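Local coordinates for methylxanthine N1-demethylase NdmA (Pseudomonas putida, PDB 6ICN), which catalyses the N1-demethylation of caffeine to theobromine and formaldehyde, acting as a Rieske-type non-heme iron oxygenase in bacterial caffeine degradation, at residues A[211-223]-A[356-368]. Numbering follows the deposited sequence.
Sequences VPMDRFNGQFRFV and ALLDPVIESDRSY
Two backbone hydrogen bonds pair R215 with V361 antiparallel: R215 N to V361 O at 2.8 Å and V361 N to R215 O at 3.0 Å. Toward P212, side-chain carboxylates replace carbonyl oxygens as acceptors of backbone amides. D214 OD1 accepts from both E363 N (2.8 Å), nearly in line with its C-O bond, and S364 N (2.9 Å), through its syn lone pair. D214 CG lies beside its own backbone N (chi1 -57°), a rotation that brings OD1 to these two amides. E363 OE1, also salt-bridged to K330, receives M213 N (2.9 Å) from above the carboxylate plane. Waters bridge the backbones of N217 and G218 to L357, L358 and D359. F216 and Y368 form an offset stack, centroids 4.9 Å apart, planes at 15°. R221 sets NH1 3.3 Å from Y368 CE2, its guanidinium plane nearly upright to the ring (87°), while NE and NH2 grip Q219 OE1 side-on. With an alanine here, Q219 OE1 would probably lose both donors and the Y368 ring its packing at CE2. The C-terminal tail thus adds a single antiparallel bridge to edge strand 214-216 of the catalytic domain's sheet, beside the type I' turn F216-Q219 that closes its hairpin with strand 219-225.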
loop_
_atom_site.group_PDB
_atom_site.type_symbol
_atom_site.label_atom_id
_atom_site.label_comp_id
_atom_site.label_asym_id
_atom_site.label_seq_id
_atom_site.Cartn_x
_atom_site.Cartn_y
_atom_site.Cartn_z
ATOM N N VAL A 211 21.481 -42.408 15.977
ATOM C CA VAL A 211 20.469 -43.466 16.034
ATOM C C VAL A 211 20.625 -44.437 14.865
ATOM O O VAL A 211 21.021 -44.029 13.764
ATOM C CB VAL A 211 19.051 -42.865 16.055
ATOM C CG1 VAL A 211 18.932 -41.840 17.170
ATOM C CG2 VAL A 211 18.709 -42.235 14.716
ATOM N N PRO A 212 20.332 -45.723 15.050
ATOM C CA PRO A 212 20.260 -46.626 13.896
ATOM C C PRO A 212 19.075 -46.271 13.008
ATOM O O PRO A 212 18.038 -45.803 13.483
ATOM C CB PRO A 212 20.091 -48.012 14.532
ATOM C CG PRO A 212 19.587 -47.756 15.897
ATOM C CD PRO A 212 20.084 -46.416 16.326
ATOM N N MET A 213 19.257 -46.473 11.707
ATOM C CA MET A 213 18.251 -46.141 10.702
ATOM C C MET A 213 18.029 -47.340 9.794
ATOM O O MET A 213 18.989 -47.899 9.256
ATOM C CB MET A 213 18.671 -44.936 9.850
ATOM C CG MET A 213 18.898 -43.677 10.645
ATOM S SD MET A 213 19.588 -42.358 9.622
ATOM C CE MET A 213 18.138 -41.939 8.616
ATOM N N ASP A 214 16.766 -47.716 9.614
ATOM C CA ASP A 214 16.383 -48.827 8.757
ATOM C C ASP A 214 15.664 -48.320 7.519
ATOM O O ASP A 214 14.850 -47.390 7.603
ATOM C CB ASP A 214 15.448 -49.795 9.488
ATOM C CG ASP A 214 16.050 -50.332 10.757
ATOM O OD1 ASP A 214 17.284 -50.516 10.803
ATOM O OD2 ASP A 214 15.278 -50.568 11.709
ATOM N N ARG A 215 15.946 -48.954 6.382
ATOM C CA ARG A 215 15.132 -48.813 5.182
ATOM C C ARG A 215 14.198 -50.010 5.092
ATOM O O ARG A 215 14.646 -51.160 5.170
ATOM C CB ARG A 215 15.970 -48.735 3.911
ATOM C CG ARG A 215 17.125 -47.745 3.902
ATOM C CD ARG A 215 17.736 -47.815 2.545
ATOM N NE ARG A 215 18.899 -46.948 2.356
ATOM C CZ ARG A 215 19.575 -46.880 1.221
ATOM N NH1 ARG A 215 20.633 -46.083 1.112
ATOM N NH2 ARG A 215 19.209 -47.637 0.189
ATOM N N PHE A 216 12.909 -49.743 4.929
ATOM C CA PHE A 216 11.941 -50.826 4.807
ATOM C C PHE A 216 10.749 -50.312 4.016
ATOM O O PHE A 216 10.168 -49.280 4.375
ATOM C CB PHE A 216 11.511 -51.332 6.188
ATOM C CG PHE A 216 10.639 -52.556 6.135
ATOM C CD1 PHE A 216 11.188 -53.799 5.882
ATOM C CD2 PHE A 216 9.272 -52.454 6.329
ATOM C CE1 PHE A 216 10.391 -54.927 5.829
ATOM C CE2 PHE A 216 8.470 -53.584 6.278
ATOM C CZ PHE A 216 9.031 -54.815 6.022
ATOM N N ASN A 217 10.414 -51.010 2.932
ATOM C CA ASN A 217 9.236 -50.687 2.120
ATOM C C ASN A 217 9.266 -49.242 1.625
ATOM O O ASN A 217 8.235 -48.567 1.569
ATOM C CB ASN A 217 7.942 -50.956 2.890
ATOM C CG ASN A 217 7.654 -52.436 3.060
ATOM O OD1 ASN A 217 8.248 -53.287 2.385
ATOM N ND2 ASN A 217 6.725 -52.751 3.953
ATOM N N GLY A 218 10.453 -48.763 1.258
ATOM C CA GLY A 218 10.574 -47.403 0.757
ATOM C C GLY A 218 10.462 -46.326 1.815
ATOM O O GLY A 218 10.212 -45.159 1.475
ATOM N N GLN A 219 10.643 -46.684 3.084
ATOM C CA GLN A 219 10.573 -45.761 4.205
ATOM C C GLN A 219 11.876 -45.794 4.988
ATOM O O GLN A 219 12.495 -46.852 5.134
ATOM C CB GLN A 219 9.420 -46.112 5.150
ATOM C CG GLN A 219 8.095 -46.361 4.435
ATOM C CD GLN A 219 7.096 -47.081 5.318
ATOM O OE1 GLN A 219 7.463 -47.675 6.330
ATOM N NE2 GLN A 219 5.827 -47.031 4.938
ATOM N N PHE A 220 12.289 -44.636 5.500
ATOM C CA PHE A 220 13.298 -44.591 6.546
ATOM C C PHE A 220 12.598 -44.695 7.893
ATOM O O PHE A 220 11.650 -43.947 8.164
ATOM C CB PHE A 220 14.110 -43.294 6.466
ATOM C CG PHE A 220 15.542 -43.485 6.030
ATOM C CD1 PHE A 220 16.252 -44.620 6.398
ATOM C CD2 PHE A 220 16.191 -42.510 5.278
ATOM C CE1 PHE A 220 17.581 -44.791 6.007
ATOM C CE2 PHE A 220 17.526 -42.681 4.877
ATOM C CZ PHE A 220 18.210 -43.822 5.243
ATOM N N ARG A 221 13.060 -45.615 8.742
ATOM C CA ARG A 221 12.507 -45.786 10.079
ATOM C C ARG A 221 13.606 -45.610 11.115
ATOM O O ARG A 221 14.685 -46.207 10.988
ATOM C CB ARG A 221 11.846 -47.162 10.237
ATOM C CG ARG A 221 10.736 -47.418 9.234
ATOM C CD ARG A 221 9.890 -48.590 9.636
ATOM N NE ARG A 221 8.876 -48.861 8.628
ATOM C CZ ARG A 221 7.957 -49.812 8.741
ATOM N NH1 ARG A 221 7.931 -50.576 9.825
ATOM N NH2 ARG A 221 7.063 -49.991 7.777
ATOM N N PHE A 222 13.339 -44.787 12.129
ATOM C CA PHE A 222 14.291 -44.576 13.216
ATOM C C PHE A 222 13.567 -43.970 14.415
ATOM O O PHE A 222 12.501 -43.359 14.275
ATOM C CB PHE A 222 15.490 -43.708 12.777
ATOM C CG PHE A 222 15.118 -42.414 12.063
ATOM C CD1 PHE A 222 14.932 -42.388 10.684
ATOM C CD2 PHE A 222 15.017 -41.231 12.771
ATOM C CE1 PHE A 222 14.610 -41.187 10.028
ATOM C CE2 PHE A 222 14.695 -40.023 12.134
ATOM C CZ PHE A 222 14.486 -40.006 10.763
ATOM N N VAL A 223 14.157 -44.161 15.604
ATOM C CA VAL A 223 13.558 -43.776 16.882
ATOM C C VAL A 223 14.534 -42.913 17.680
ATOM O O VAL A 223 15.743 -43.174 17.693
ATOM C CB VAL A 223 13.136 -45.024 17.690
ATOM C CG1 VAL A 223 12.533 -44.633 19.036
ATOM C CG2 VAL A 223 12.154 -45.867 16.891
ATOM N N ALA A 356 16.231 -50.184 -5.586
ATOM C CA ALA A 356 16.787 -49.115 -4.757
ATOM C C ALA A 356 15.760 -48.594 -3.755
ATOM O O ALA A 356 16.088 -48.340 -2.588
ATOM C CB ALA A 356 17.292 -47.986 -5.648
ATOM N N LEU A 357 14.505 -48.456 -4.183
ATOM C CA LEU A 357 13.466 -47.928 -3.306
ATOM C C LEU A 357 13.026 -48.939 -2.261
ATOM O O LEU A 357 12.900 -48.601 -1.084
ATOM C CB LEU A 357 12.251 -47.491 -4.128
ATOM C CG LEU A 357 11.118 -46.871 -3.310
ATOM C CD1 LEU A 357 11.615 -45.590 -2.603
ATOM C CD2 LEU A 357 9.940 -46.565 -4.213
ATOM N N LEU A 358 12.752 -50.187 -2.678
ATOM C CA LEU A 358 12.022 -51.117 -1.830
ATOM C C LEU A 358 12.878 -52.203 -1.177
ATOM O O LEU A 358 12.373 -52.909 -0.296
ATOM C CB LEU A 358 10.891 -51.778 -2.636
ATOM C CG LEU A 358 9.794 -50.830 -3.120
ATOM C CD1 LEU A 358 8.762 -51.578 -3.985
ATOM C CD2 LEU A 358 9.117 -50.138 -1.931
ATOM N N ASP A 359 14.144 -52.338 -1.535
ATOM C CA ASP A 359 14.978 -53.342 -0.862
ATOM C C ASP A 359 15.204 -52.939 0.592
ATOM O O ASP A 359 15.470 -51.759 0.878
ATOM C CB ASP A 359 16.320 -53.531 -1.563
ATOM C CG ASP A 359 16.212 -54.334 -2.851
ATOM O OD1 ASP A 359 15.158 -54.956 -3.095
ATOM O OD2 ASP A 359 17.186 -54.333 -3.624
ATOM N N PRO A 360 15.068 -53.863 1.536
ATOM C CA PRO A 360 15.307 -53.527 2.940
ATOM C C PRO A 360 16.791 -53.394 3.247
ATOM O O PRO A 360 17.636 -54.080 2.669
ATOM C CB PRO A 360 14.687 -54.708 3.694
ATOM C CG PRO A 360 14.808 -55.839 2.728
ATOM C CD PRO A 360 14.598 -55.250 1.370
ATOM N N VAL A 361 17.100 -52.469 4.155
ATOM C CA VAL A 361 18.438 -52.313 4.717
ATOM C C VAL A 361 18.268 -52.051 6.204
ATOM O O VAL A 361 17.892 -50.947 6.615
ATOM C CB VAL A 361 19.239 -51.178 4.055
ATOM C CG1 VAL A 361 20.621 -51.077 4.708
ATOM C CG2 VAL A 361 19.346 -51.366 2.550
ATOM N N ILE A 362 18.526 -53.062 7.024
ATOM C CA ILE A 362 18.229 -52.999 8.446
ATOM C C ILE A 362 19.536 -52.836 9.201
ATOM O O ILE A 362 20.493 -53.584 8.967
ATOM C CB ILE A 362 17.474 -54.255 8.920
ATOM C CG1 ILE A 362 16.255 -54.518 8.028
ATOM C CG2 ILE A 362 17.088 -54.122 10.377
ATOM C CD1 ILE A 362 15.281 -53.362 7.945
ATOM N N GLU A 363 19.587 -51.857 10.099
ATOM C CA GLU A 363 20.710 -51.785 11.016
ATOM C C GLU A 363 20.301 -51.750 12.484
ATOM O O GLU A 363 21.171 -51.910 13.347
ATOM C CB GLU A 363 21.616 -50.585 10.677
ATOM C CG GLU A 363 21.111 -49.256 11.105
ATOM C CD GLU A 363 21.948 -48.086 10.557
ATOM O OE1 GLU A 363 22.030 -47.071 11.251
ATOM O OE2 GLU A 363 22.510 -48.169 9.445
ATOM N N SER A 364 19.013 -51.599 12.796
ATOM C CA SER A 364 18.548 -51.705 14.167
ATOM C C SER A 364 18.282 -53.173 14.500
ATOM O O SER A 364 18.430 -54.063 13.660
ATOM C CB SER A 364 17.292 -50.864 14.382
ATOM O OG SER A 364 16.141 -51.595 13.996
ATOM N N ASP A 365 17.874 -53.434 15.741
ATOM C CA ASP A 365 17.567 -54.786 16.186
ATOM C C ASP A 365 16.069 -55.089 16.147
ATOM O O ASP A 365 15.613 -56.009 16.835
ATOM C CB ASP A 365 18.115 -55.014 17.596
ATOM C CG ASP A 365 17.400 -54.178 18.648
ATOM O OD1 ASP A 365 16.706 -53.203 18.280
ATOM O OD2 ASP A 365 17.535 -54.498 19.848
ATOM N N ARG A 366 15.299 -54.335 15.369
ATOM C CA ARG A 366 13.852 -54.475 15.400
ATOM C C ARG A 366 13.377 -55.502 14.380
ATOM O O ARG A 366 14.079 -55.836 13.421
ATOM C CB ARG A 366 13.168 -53.127 15.170
ATOM C CG ARG A 366 13.661 -52.045 16.115
ATOM C CD ARG A 366 13.089 -50.686 15.737
ATOM N NE ARG A 366 13.392 -50.356 14.351
ATOM C CZ ARG A 366 13.927 -49.201 13.950
ATOM N NH1 ARG A 366 14.219 -48.260 14.839
ATOM N NH2 ARG A 366 14.158 -48.975 12.656
ATOM N N SER A 367 12.134 -55.949 14.578
ATOM C CA SER A 367 11.712 -57.272 14.127
ATOM C C SER A 367 11.816 -57.427 12.613
ATOM O O SER A 367 12.525 -58.314 12.122
ATOM C CB SER A 367 10.287 -57.554 14.606
ATOM O OG SER A 367 9.927 -58.905 14.359
ATOM N N TYR A 368 11.101 -56.589 11.858
ATOM C CA TYR A 368 11.003 -56.738 10.395
ATOM C C TYR A 368 12.357 -56.986 9.714
ATOM O O TYR A 368 12.421 -57.363 8.542
ATOM C CB TYR A 368 10.335 -55.499 9.771
ATOM C CG TYR A 368 10.908 -54.167 10.228
ATOM C CD1 TYR A 368 12.266 -53.880 10.093
ATOM C CD2 TYR A 368 10.087 -53.190 10.788
ATOM C CE1 TYR A 368 12.790 -52.671 10.511
ATOM C CE2 TYR A 368 10.602 -51.972 11.209
ATOM C CZ TYR A 368 11.953 -51.720 11.063
ATOM O OH TYR A 368 12.475 -50.520 11.481
HETATM O O HOH W 1 19.581 -48.824 6.884
HETATM O O HOH W 2 17.027 -49.787 -0.432
HETATM O O HOH W 3 11.854 -53.429 2.459
HETATM O O HOH W 4 13.213 -49.829 1.456
#